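Local coordinates for protein tRNA uridine(34) acetyltransferase (Methanocaldococcus infernus, PDB 6IA8) that modifies the wobble uridine of tRNA to 5-(carboxymethyl)uridine, using acetyl-CoA and S-adenosyl-L-methionine together with a [4Fe-4S] cluster, at residues Lys245-Lys250 with Leu442-Leu446; Met281-Lys286 with Trp329-Ser333; Ala421-Leu425 with Leu473-Ala477; Phe432-Ile436 with Val510-Met514. All coordinates share one frame; numbering follows the deposited sequence.

How the interactions relate
The four contacts lie on and beside the seam between two catalytic domains. Interaction 1 crosses it, setting a turn of the radical SAM domain on the acetyltransferase sheet; its centre lies about 14, 12 and 11 Å from the centres of interactions 2, 3 and 4, all of which it touches. Interaction 2, nested along the chain within the loop that interaction 1 closes, pairs the last two strands of the parallel sheet. The segments of interactions 3 and 4 alternate with those of 1 and with each other, and all three reach the same mixed sheet. Interactions 2 and 4, centres about 25 Å apart, do not touch. The Asp283-Arg444 salt bridge joins 1 to 2, and Arg424, bonded to Trp329 O, joins 2 to 3.

Interaction 1 (Lys245-Lys250 with Leu442-Leu446); sequences KDSGLK and LVRQL
Gly248 and Arg444 bring the two backbones nearest, their CA atoms 4.8 Å apart, where the end of helix 234-245 settles against strand 440-448. Lys245 to Gly248 form a type I turn, and Gly248, with positive phi, is the C-prime residue of the Schellman motif that ends the helix. On the strand, Arg444 and Gln445 form a classic beta bulge facing Arg424, probably as in the bulged strand of GNAT folds. Leu442 packs against the turn, its CD1 3.7 Å from Gly248 N.

Arg444 runs along the turn. Its CB lies 3.4 Å from Gly248 O, and a bend at chi3 (-66°) lays one face of the guanidinium against Lys245, whose CD sits over its centre, 3.5 Å from Arg444 CZ. Arg444 NH2 also bonds to Leu249 O at 3.0 Å, a bent bond (139°) that meets the oxygen from above its carbonyl plane. Lys250, bent at chi3 and chi4, folds its NZ onto Arg444 O at 2.7 Å, nearly along the C=O axis, while its CD crosses the Gln445 amide, 3.4 Å from Gln445 CD.

Lys245 NZ and Arg444 NH1 are only 3.8 Å apart, but both form salt bridges with Glu406, and Arg444 NH2 forms another with Asp283. The buried cations are therefore probably compensated, and this charged seam joins the radical SAM domain to a strand whose Gln445 is predicted to bind acetyl-CoA.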
loop_
_atom_site.group_PDB
_atom_site.type_symbol
_atom_site.label_atom_id
_atom_site.label_comp_id
_atom_site.label_asym_id
_atom_site.label_seq_id
_atom_site.Cartn_x
_atom_site.Cartn_y
_atom_site.Cartn_z
ATOM N N LYS A 245 -9.204 5.840 6.746
ATOM C CA LYS A 245 -8.269 6.322 7.754
ATOM C C LYS A 245 -8.864 6.203 9.150
ATOM O O LYS A 245 -8.181 5.786 10.088
ATOM C CB LYS A 245 -7.906 7.772 7.468
ATOM C CG LYS A 245 -6.931 8.031 6.293
ATOM C CD LYS A 245 -5.576 7.347 6.511
ATOM C CE LYS A 245 -4.570 7.860 5.480
ATOM N NZ LYS A 245 -4.155 9.241 5.838
ATOM N N ASP A 246 -10.143 6.563 9.309
ATOM C CA ASP A 246 -10.790 6.513 10.613
ATOM C C ASP A 246 -11.166 5.103 11.015
ATOM O O ASP A 246 -11.682 4.925 12.111
ATOM C CB ASP A 246 -12.025 7.433 10.632
ATOM C CG ASP A 246 -11.629 8.905 10.744
ATOM O OD1 ASP A 246 -10.497 9.185 11.257
ATOM O OD2 ASP A 246 -12.442 9.763 10.349
ATOM N N SER A 247 -10.938 4.110 10.160
ATOM C CA SER A 247 -11.031 2.706 10.526
ATOM C C SER A 247 -9.654 2.062 10.664
ATOM O O SER A 247 -9.558 0.843 10.803
ATOM C CB SER A 247 -11.872 1.979 9.480
ATOM O OG SER A 247 -13.163 2.589 9.359
ATOM N N GLY A 248 -8.586 2.853 10.627
ATOM C CA GLY A 248 -7.247 2.339 10.863
ATOM C C GLY A 248 -6.574 1.699 9.667
ATOM O O GLY A 248 -5.519 1.074 9.823
ATOM N N LEU A 249 -7.142 1.818 8.481
ATOM C CA LEU A 249 -6.591 1.103 7.342
ATOM C C LEU A 249 -5.546 1.960 6.628
ATOM O O LEU A 249 -5.561 3.192 6.703
ATOM C CB LEU A 249 -7.700 0.695 6.359
ATOM C CG LEU A 249 -8.585 -0.413 6.903
ATOM C CD1 LEU A 249 -9.932 -0.491 6.136
ATOM C CD2 LEU A 249 -7.902 -1.791 6.794
ATOM N N LYS A 250 -4.645 1.283 5.911
ATOM C CA LYS A 250 -3.739 1.955 4.991
ATOM C C LYS A 250 -4.451 2.262 3.690
ATOM O O LYS A 250 -5.240 1.448 3.179
ATOM C CB LYS A 250 -2.518 1.086 4.714
ATOM C CG LYS A 250 -1.672 0.872 6.045
ATOM C CD LYS A 250 -0.630 -0.266 5.901
ATOM C CE LYS A 250 -1.210 -1.596 6.371
ATOM N NZ LYS A 250 -1.899 -1.538 7.690
ATOM N N LEU A 442 -5.105 5.173 16.915
ATOM C CA LEU A 442 -4.973 4.063 15.975
ATOM C C LEU A 442 -3.537 3.913 15.477
ATOM O O LEU A 442 -2.950 4.871 14.954
ATOM C CB LEU A 442 -5.891 4.266 14.765
ATOM C CG LEU A 442 -7.379 4.559 15.044
ATOM C CD1 LEU A 442 -8.071 4.873 13.720
ATOM C CD2 LEU A 442 -8.024 3.366 15.709
ATOM N N VAL A 443 -2.996 2.698 15.588
ATOM C CA VAL A 443 -1.749 2.329 14.922
ATOM C C VAL A 443 -2.150 1.689 13.599
ATOM O O VAL A 443 -2.551 0.531 13.555
ATOM C CB VAL A 443 -0.898 1.385 15.769
ATOM C CG1 VAL A 443 0.297 0.968 14.958
ATOM C CG2 VAL A 443 -0.478 2.094 17.062
ATOM N N ARG A 444 -2.066 2.456 12.518
ATOM C CA ARG A 444 -2.469 1.968 11.204
ATOM C C ARG A 444 -1.412 1.113 10.531
ATOM O O ARG A 444 -1.747 0.293 9.667
ATOM C CB ARG A 444 -2.819 3.150 10.303
ATOM C CG ARG A 444 -3.866 4.095 10.948
ATOM C CD ARG A 444 -4.495 5.037 9.919
ATOM N NE ARG A 444 -3.545 5.979 9.383
ATOM C CZ ARG A 444 -2.945 5.891 8.204
ATOM N NH1 ARG A 444 -2.059 6.826 7.871
ATOM N NH2 ARG A 444 -3.254 4.914 7.356
ATOM N N GLN A 445 -0.155 1.262 10.916
ATOM C CA GLN A 445 0.892 0.453 10.322
ATOM C C GLN A 445 2.118 0.495 11.217
ATOM O O GLN A 445 2.421 1.538 11.785
ATOM C CB GLN A 445 1.282 0.981 8.938
ATOM C CG GLN A 445 2.429 0.201 8.258
ATOM C CD GLN A 445 2.540 0.491 6.772
ATOM O OE1 GLN A 445 2.170 1.579 6.308
ATOM N NE2 GLN A 445 3.007 -0.505 6.001
ATOM N N LEU A 446 2.807 -0.635 11.325
ATOM C CA LEU A 446 4.150 -0.728 11.895
ATOM C C LEU A 446 4.959 -1.537 10.900
ATOM O O LEU A 446 4.578 -2.663 10.566
ATOM C CB LEU A 446 4.167 -1.432 13.248
ATOM C CG LEU A 446 5.551 -1.813 13.769
ATOM C CD1 LEU A 446 6.429 -0.588 14.019
ATOM C CD2 LEU A 446 5.407 -2.648 15.047
#

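Interaction 2 (Met281-Lys286 with Trp329-Ser333); sequences MPDMVK and WVRTS
Met284 and Arg331 face each other as a parallel beta bridge, followed by Val285 with Thr332. The tight part lies here and just before it. Arg331 N bonds to Asp283 O at 2.9 Å in a nearly straight bond (166°); Val285 N donates to Arg331 O at 3.0 Å. The same Arg331 O also receives a CA-H...O contact from Met284 CA. Side by side and pointing the same way, the Met284 and Arg331 chains run out from the sheet until Met284 CE meets the guanidinium at its edge, 3.8 Å from Arg331 NH1.

Trp329 closes the other end of this packing. With CG set between the backbone N and the carbonyl carbon (chi1 39°), the indole swings over to Pro282, whose O lies in the ring plane at the edge, 3.3 Å from Trp329 CZ3; that oxygen is buried and has no hydrogen-bonding partner in the model. Met281 crosses the ring obliquely in a Met-aromatic contact, CE 3.6 Å from Trp329 CZ2. A leucine in place of Trp329 would probably open a gap beside Met281 and Pro282 and strip Tyr399 of its stacking partner.

Toward Ser333 the pairing slackens. Ser333 N reaches Val285 O only weakly, at 3.3 Å, and the residue is poorly ordered; nearby Lys286 directs its NZ to Glu214.

Strand 331-332 is an edge strand of the parallel sheet of the radical SAM domain, with strand 284-287 between it and strand 250-255. Helix 264-276 packs on Pro282 and Val330, and Arg331 leans on Gln445 and His447 of strand 440-448.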
loop_
_atom_site.group_PDB
_atom_site.type_symbol
_atom_site.label_atom_id
_atom_site.label_comp_id
_atom_site.label_asym_id
_atom_site.label_seq_id
_atom_site.Cartn_x
_atom_site.Cartn_y
_atom_site.Cartn_z
ATOM N N MET A 281 -3.870 13.071 1.116
ATOM C CA MET A 281 -2.800 12.552 1.959
ATOM C C MET A 281 -2.798 11.015 2.046
ATOM O O MET A 281 -2.820 10.443 3.138
ATOM C CB MET A 281 -2.886 13.176 3.339
ATOM C CG MET A 281 -3.246 14.612 3.340
ATOM S SD MET A 281 -1.999 15.755 2.645
ATOM C CE MET A 281 -0.946 16.080 4.069
ATOM N N PRO A 282 -2.706 10.333 0.916
ATOM C CA PRO A 282 -2.619 8.869 0.948
ATOM C C PRO A 282 -1.303 8.414 1.546
ATOM O O PRO A 282 -0.307 9.138 1.505
ATOM C CB PRO A 282 -2.689 8.469 -0.528
ATOM C CG PRO A 282 -2.054 9.645 -1.259
ATOM C CD PRO A 282 -2.536 10.879 -0.447
ATOM N N ASP A 283 -1.305 7.168 2.049
ATOM C CA ASP A 283 -0.080 6.543 2.536
ATOM C C ASP A 283 0.816 6.088 1.393
ATOM O O ASP A 283 2.035 5.980 1.565
ATOM C CB ASP A 283 -0.390 5.327 3.406
ATOM C CG ASP A 283 -1.251 5.653 4.610
ATOM O OD1 ASP A 283 -0.881 6.591 5.301
ATOM O OD2 ASP A 283 -2.286 4.952 4.821
ATOM N N MET A 284 0.224 5.749 0.254
ATOM C CA MET A 284 0.939 5.085 -0.822
ATOM C C MET A 284 0.291 5.539 -2.113
ATOM O O MET A 284 -0.908 5.842 -2.135
ATOM C CB MET A 284 0.878 3.552 -0.644
ATOM C CG MET A 284 1.442 2.749 -1.754
ATOM S SD MET A 284 1.245 0.983 -1.419
ATOM C CE MET A 284 1.268 0.902 0.379
ATOM N N VAL A 285 1.082 5.588 -3.186
ATOM C CA VAL A 285 0.533 5.881 -4.504
ATOM C C VAL A 285 1.150 4.926 -5.508
ATOM O O VAL A 285 2.317 4.555 -5.380
ATOM C CB VAL A 285 0.785 7.340 -4.935
ATOM C CG1 VAL A 285 0.020 8.330 -4.021
ATOM C CG2 VAL A 285 2.279 7.633 -4.959
ATOM N N LYS A 286 0.358 4.535 -6.507
ATOM C CA LYS A 286 0.781 3.695 -7.625
ATOM C C LYS A 286 0.541 4.517 -8.882
ATOM O O LYS A 286 -0.598 4.930 -9.138
ATOM C CB LYS A 286 -0.020 2.395 -7.643
ATOM C CG LYS A 286 0.382 1.420 -8.763
ATOM C CD LYS A 286 -0.605 0.245 -8.864
ATOM C CE LYS A 286 -0.086 -1.024 -8.210
ATOM N NZ LYS A 286 -0.273 -1.048 -6.736
ATOM N N TRP A 329 6.559 10.453 4.261
ATOM C CA TRP A 329 5.611 9.471 4.770
ATOM C C TRP A 329 4.853 8.754 3.669
ATOM O O TRP A 329 3.971 7.942 3.985
ATOM C CB TRP A 329 4.604 10.117 5.723
ATOM C CG TRP A 329 4.124 11.491 5.337
ATOM C CD1 TRP A 329 4.672 12.690 5.723
ATOM C CD2 TRP A 329 2.982 11.817 4.544
ATOM N NE1 TRP A 329 3.928 13.747 5.222
ATOM C CE2 TRP A 329 2.904 13.241 4.471
ATOM C CE3 TRP A 329 2.062 11.062 3.842
ATOM C CZ2 TRP A 329 1.930 13.901 3.730
ATOM C CZ3 TRP A 329 1.069 11.734 3.110
ATOM C CH2 TRP A 329 1.008 13.132 3.080
ATOM N N VAL A 330 5.201 8.995 2.395
ATOM C CA VAL A 330 4.514 8.377 1.264
ATOM C C VAL A 330 5.354 7.235 0.739
ATOM O O VAL A 330 6.574 7.372 0.550
ATOM C CB VAL A 330 4.217 9.389 0.144
ATOM C CG1 VAL A 330 3.622 8.693 -1.052
ATOM C CG2 VAL A 330 3.222 10.459 0.647
ATOM N N ARG A 331 4.702 6.110 0.488
ATOM C CA ARG A 331 5.366 4.957 -0.096
ATOM C C ARG A 331 4.910 4.842 -1.541
ATOM O O ARG A 331 3.747 5.047 -1.837
ATOM C CB ARG A 331 5.044 3.677 0.686
ATOM C CG ARG A 331 5.810 2.440 0.220
ATOM C CD ARG A 331 5.157 1.180 0.777
ATOM N NE ARG A 331 5.801 0.694 1.993
ATOM C CZ ARG A 331 5.230 -0.136 2.863
ATOM N NH1 ARG A 331 3.987 -0.563 2.672
ATOM N NH2 ARG A 331 5.895 -0.529 3.935
ATOM N N THR A 332 5.812 4.525 -2.446
ATOM C CA THR A 332 5.477 4.433 -3.859
ATOM C C THR A 332 5.727 3.019 -4.355
ATOM O O THR A 332 6.540 2.287 -3.791
ATOM C CB THR A 332 6.311 5.418 -4.691
ATOM O OG1 THR A 332 5.684 5.627 -5.962
ATOM C CG2 THR A 332 7.716 4.878 -4.911
ATOM N N SER A 333 5.002 2.635 -5.398
ATOM C CA SER A 333 5.212 1.358 -6.057
ATOM C C SER A 333 6.322 1.486 -7.087
ATOM O O SER A 333 6.525 2.548 -7.683
ATOM C CB SER A 333 3.934 0.880 -6.743
ATOM O OG SER A 333 2.889 0.729 -5.808
#

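Interaction 3 (Ala421-Leu425 with Leu473-Ala477); sequences AFLRL and LMKEA
Leu423 carries most of the contact of strand 418-427 with helix 469-484, and it can be followed outward atom by atom. Its CB faces the helix and lies 4.2 Å from Leu473 CB. Because CG stands anti to the backbone N (chi1 180°), the fork of the side chain is carried straight on toward the helix. One branch, CD1, slides in beside Met474, 3.6 Å from its SD, with the two chains crossing at about a right angle; the same methyl rests 3.7 Å from Leu473 O, an oxygen already taken by Ala477 N in the helix. The other branch, CD2, meets Ala477 CB at 3.9 Å, so the alanine methyl lies against both branches.

The flanking residues extend this apolar strip in both directions. Leu473 sends CD1 back to the strand, 3.7 Å from Ala421 CB and also against the Phe422 backbone N. Leu425 lies at the far end, its CD2 3.8 Å from Ala477 O. The two segments meet through apolar packing: their axes approach to 9.2 Å and their directions differ by 28°.

Strand 418-427 lies between strands 404-413 and 440-448 of the mixed acetyltransferase sheet, and the helix packs on the face bearing Ala421, Leu423 and Leu425. Leu473 also touches Leu409 and Phe411 of one neighbouring strand, and Met474 touches Leu446 of the other. Phe422 and Arg424 turn to the opposite face, where Arg424 meets Trp329 and Gln445. This helix-on-sheet packing belongs to the GNAT fold, and the helix begins at Tyr469, Gly470 and Arg471, which probably bind acetyl-CoA.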
loop_
_atom_site.group_PDB
_atom_site.type_symbol
_atom_site.label_atom_id
_atom_site.label_comp_id
_atom_site.label_asym_id
_atom_site.label_seq_id
_atom_site.Cartn_x
_atom_site.Cartn_y
_atom_site.Cartn_z
ATOM N N ALA A 421 12.715 1.860 9.945
ATOM C CA ALA A 421 11.428 1.395 10.444
ATOM C C ALA A 421 10.519 2.599 10.599
ATOM O O ALA A 421 10.989 3.720 10.804
ATOM C CB ALA A 421 11.572 0.685 11.785
ATOM N N PHE A 422 9.210 2.359 10.545
ATOM C CA PHE A 422 8.273 3.457 10.703
ATOM C C PHE A 422 6.964 2.935 11.274
ATOM O O PHE A 422 6.645 1.740 11.183
ATOM C CB PHE A 422 8.072 4.214 9.365
ATOM C CG PHE A 422 7.355 3.446 8.320
ATOM C CD1 PHE A 422 8.064 2.734 7.379
ATOM C CD2 PHE A 422 5.969 3.479 8.232
ATOM C CE1 PHE A 422 7.428 2.019 6.377
ATOM C CE2 PHE A 422 5.310 2.749 7.226
ATOM C CZ PHE A 422 6.032 2.019 6.313
ATOM N N LEU A 423 6.208 3.860 11.863
ATOM C CA LEU A 423 4.911 3.563 12.450
ATOM C C LEU A 423 3.979 4.721 12.116
ATOM O O LEU A 423 4.365 5.895 12.243
ATOM C CB LEU A 423 5.014 3.383 13.966
ATOM C CG LEU A 423 3.755 3.073 14.748
ATOM C CD1 LEU A 423 4.124 2.293 16.024
ATOM C CD2 LEU A 423 2.954 4.305 15.103
ATOM N N ARG A 424 2.751 4.377 11.699
ATOM C CA ARG A 424 1.709 5.343 11.354
ATOM C C ARG A 424 0.666 5.368 12.472
ATOM O O ARG A 424 -0.037 4.374 12.699
ATOM C CB ARG A 424 1.058 4.958 10.033
ATOM C CG ARG A 424 1.972 4.967 8.827
ATOM C CD ARG A 424 1.155 4.721 7.573
ATOM N NE ARG A 424 1.930 4.454 6.363
ATOM C CZ ARG A 424 2.521 5.390 5.627
ATOM N NH1 ARG A 424 2.511 6.646 6.026
ATOM N NH2 ARG A 424 3.175 5.059 4.525
ATOM N N LEU A 425 0.644 6.457 13.231
ATOM C CA LEU A 425 -0.276 6.651 14.344
ATOM C C LEU A 425 -1.281 7.740 13.983
ATOM O O LEU A 425 -0.912 8.771 13.414
ATOM C CB LEU A 425 0.496 7.071 15.586
ATOM C CG LEU A 425 -0.254 7.171 16.914
ATOM C CD1 LEU A 425 -0.672 5.791 17.405
ATOM C CD2 LEU A 425 0.667 7.837 17.968
ATOM N N LEU A 473 9.268 1.749 18.609
ATOM C CA LEU A 473 8.259 2.596 17.981
ATOM C C LEU A 473 6.901 2.428 18.658
ATOM O O LEU A 473 6.170 3.409 18.850
ATOM C CB LEU A 473 8.161 2.280 16.490
ATOM C CG LEU A 473 9.329 2.743 15.612
ATOM C CD1 LEU A 473 9.255 2.166 14.220
ATOM C CD2 LEU A 473 9.346 4.278 15.562
ATOM N N MET A 474 6.535 1.194 19.020
ATOM C CA MET A 474 5.264 0.980 19.709
ATOM C C MET A 474 5.254 1.678 21.062
ATOM O O MET A 474 4.252 2.305 21.440
ATOM C CB MET A 474 4.993 -0.513 19.878
ATOM C CG MET A 474 4.721 -1.224 18.550
ATOM S SD MET A 474 3.113 -0.708 17.816
ATOM C CE MET A 474 2.035 -1.442 19.048
ATOM N N LYS A 475 6.361 1.585 21.807
ATOM C CA LYS A 475 6.408 2.247 23.105
ATOM C C LYS A 475 6.225 3.754 22.929
ATOM O O LYS A 475 5.517 4.415 23.706
ATOM C CB LYS A 475 7.731 1.925 23.809
ATOM C CG LYS A 475 7.729 2.269 25.296
ATOM N N GLU A 476 6.886 4.326 21.924
ATOM C CA GLU A 476 6.769 5.767 21.706
ATOM C C GLU A 476 5.362 6.133 21.254
ATOM O O GLU A 476 4.797 7.150 21.674
ATOM C CB GLU A 476 7.784 6.235 20.673
ATOM C CG GLU A 476 7.727 7.721 20.372
ATOM C CD GLU A 476 8.267 8.581 21.485
ATOM O OE1 GLU A 476 8.134 9.806 21.383
ATOM O OE2 GLU A 476 8.813 8.038 22.468
ATOM N N ALA A 477 4.745 5.277 20.451
ATOM C CA ALA A 477 3.364 5.536 20.050
ATOM C C ALA A 477 2.428 5.529 21.257
ATOM O O ALA A 477 1.534 6.387 21.382
ATOM C CB ALA A 477 2.909 4.498 19.017
#

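Interaction 4 (Phe432-Ile436 with Val510-Met514); sequences FRKEI and VGAYM
Glu435 OE2 is gripped by two donors, one from each segment, that arrive from the same face of the carboxylate plane. Ala512 N crosses the contact to it at 3.2 Å (163°), nearly on the line of the C-O bond. Arg433 NH2 comes to the syn side at 3.1 Å in an almost straight bond (175°). Arg433 NE completes a side-on grip by binding Glu435 OE1 at 2.9 Å from above the carboxylate plane, making a salt bridge within the turn from Arg433 to Ile436.

With chi1 at 48°, Glu435 CG lies in the crowded position between its backbone N and carbonyl carbon. Glu435 CG then sits at the edge of the Tyr513 ring, 3.3 Å from Tyr513 CD1, and the carboxylate stands steeply to the ring. Gly511 CA is 3.4 Å from Glu435 OE2; positive phi suits glycine here, and a CB would collide with that oxygen. Arg433 CG and Ile436 CD1 both approach Tyr513 OH, at 3.5 and 3.8 Å, while the hydroxyl itself bonds to Ser247 O. If Glu435 were an alanine, the Arg433 guanidinium would probably lose its charged mate and Ala512 N its acceptor, leaving the two turns less firmly joined.

The type II' turn from Val510 to Tyr513 connects antiparallel strands 508-510 and 513-517 at the edge of the acetyltransferase sheet, against the loop leading from strand 418-427 to strand 440-448. Leu491 of strand 489-492 touches Glu435, Ile436, Val510 and Tyr513, and from the radical SAM domain helix 199-208 packs Leu206 on Arg433 and Tyr513.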
loop_
_atom_site.group_PDB
_atom_site.type_symbol
_atom_site.label_atom_id
_atom_site.label_comp_id
_atom_site.label_asym_id
_atom_site.label_seq_id
_atom_site.Cartn_x
_atom_site.Cartn_y
_atom_site.Cartn_z
ATOM N N PHE A 432 -16.529 5.282 12.792
ATOM C CA PHE A 432 -17.810 4.620 12.951
ATOM C C PHE A 432 -17.700 3.225 13.541
ATOM O O PHE A 432 -18.718 2.678 13.939
ATOM C CB PHE A 432 -18.537 4.514 11.598
ATOM C CG PHE A 432 -17.766 3.744 10.565
ATOM C CD1 PHE A 432 -17.947 2.375 10.441
ATOM C CD2 PHE A 432 -16.818 4.384 9.748
ATOM C CE1 PHE A 432 -17.223 1.660 9.502
ATOM C CE2 PHE A 432 -16.084 3.668 8.812
ATOM C CZ PHE A 432 -16.297 2.315 8.689
ATOM N N ARG A 433 -16.520 2.615 13.569
ATOM C CA ARG A 433 -16.383 1.260 14.089
ATOM C C ARG A 433 -16.702 1.244 15.577
ATOM O O ARG A 433 -16.306 2.151 16.319
ATOM C CB ARG A 433 -14.956 0.754 13.861
ATOM C CG ARG A 433 -14.606 0.337 12.397
ATOM C CD ARG A 433 -15.428 -0.886 11.976
ATOM N NE ARG A 433 -15.170 -2.052 12.823
ATOM C CZ ARG A 433 -15.572 -3.293 12.536
ATOM N NH1 ARG A 433 -16.229 -3.535 11.412
ATOM N NH2 ARG A 433 -15.307 -4.292 13.368
ATOM N N LYS A 434 -17.366 0.169 16.011
ATOM C CA LYS A 434 -17.791 0.049 17.398
ATOM C C LYS A 434 -16.610 0.123 18.353
ATOM O O LYS A 434 -16.752 0.610 19.475
ATOM C CB LYS A 434 -18.555 -1.268 17.599
ATOM C CG LYS A 434 -17.864 -2.504 16.991
ATOM C CD LYS A 434 -18.679 -3.788 17.186
ATOM C CE LYS A 434 -18.624 -4.280 18.629
ATOM N NZ LYS A 434 -19.209 -5.651 18.777
ATOM N N GLU A 435 -15.435 -0.337 17.944
ATOM C CA GLU A 435 -14.337 -0.399 18.897
ATOM C C GLU A 435 -13.516 0.881 18.962
ATOM O O GLU A 435 -12.606 0.964 19.788
ATOM C CB GLU A 435 -13.435 -1.596 18.593
ATOM C CG GLU A 435 -13.016 -1.775 17.161
ATOM C CD GLU A 435 -14.028 -2.546 16.301
ATOM O OE1 GLU A 435 -14.926 -1.898 15.752
ATOM O OE2 GLU A 435 -13.892 -3.767 16.092
ATOM N N ILE A 436 -13.830 1.891 18.156
ATOM C CA ILE A 436 -13.099 3.156 18.152
ATOM C C ILE A 436 -13.986 4.225 18.774
ATOM O O ILE A 436 -15.044 4.551 18.230
ATOM C CB ILE A 436 -12.690 3.574 16.733
ATOM C CG1 ILE A 436 -11.921 2.445 16.049
ATOM C CG2 ILE A 436 -11.848 4.849 16.768
ATOM C CD1 ILE A 436 -11.642 2.696 14.553
ATOM N N VAL A 510 -9.485 -6.966 20.013
ATOM C CA VAL A 510 -10.618 -6.081 20.292
ATOM C C VAL A 510 -11.361 -5.966 18.964
ATOM O O VAL A 510 -10.966 -5.178 18.095
ATOM C CB VAL A 510 -10.179 -4.702 20.797
ATOM C CG1 VAL A 510 -11.396 -3.819 21.039
ATOM C CG2 VAL A 510 -9.357 -4.842 22.063
ATOM N N GLY A 511 -12.409 -6.762 18.790
ATOM C CA GLY A 511 -13.131 -6.755 17.529
ATOM C C GLY A 511 -12.202 -7.156 16.399
ATOM O O GLY A 511 -11.639 -8.258 16.374
ATOM N N ALA A 512 -12.029 -6.257 15.438
ATOM C CA ALA A 512 -11.198 -6.510 14.274
ATOM C C ALA A 512 -9.738 -6.159 14.513
ATOM O O ALA A 512 -8.900 -6.405 13.637
ATOM C CB ALA A 512 -11.728 -5.708 13.081
ATOM N N TYR A 513 -9.416 -5.601 15.674
ATOM C CA TYR A 513 -8.097 -5.045 15.927
ATOM C C TYR A 513 -7.374 -5.787 17.051
ATOM O O TYR A 513 -7.917 -6.682 17.699
ATOM C CB TYR A 513 -8.220 -3.559 16.296
ATOM C CG TYR A 513 -8.988 -2.721 15.287
ATOM C CD1 TYR A 513 -10.362 -2.591 15.389
ATOM C CD2 TYR A 513 -8.344 -2.078 14.233
ATOM C CE1 TYR A 513 -11.091 -1.845 14.487
ATOM C CE2 TYR A 513 -9.068 -1.335 13.313
ATOM C CZ TYR A 513 -10.450 -1.220 13.446
ATOM O OH TYR A 513 -11.203 -0.467 12.544
ATOM N N MET A 514 -6.133 -5.377 17.293
ATOM C CA MET A 514 -5.388 -5.762 18.484
ATOM C C MET A 514 -5.321 -4.510 19.336
ATOM O O MET A 514 -4.976 -3.438 18.832
ATOM C CB MET A 514 -3.987 -6.266 18.148
ATOM C CG MET A 514 -3.986 -7.559 17.353
ATOM S SD MET A 514 -4.837 -8.910 18.169
ATOM C CE MET A 514 -3.653 -9.241 19.533
#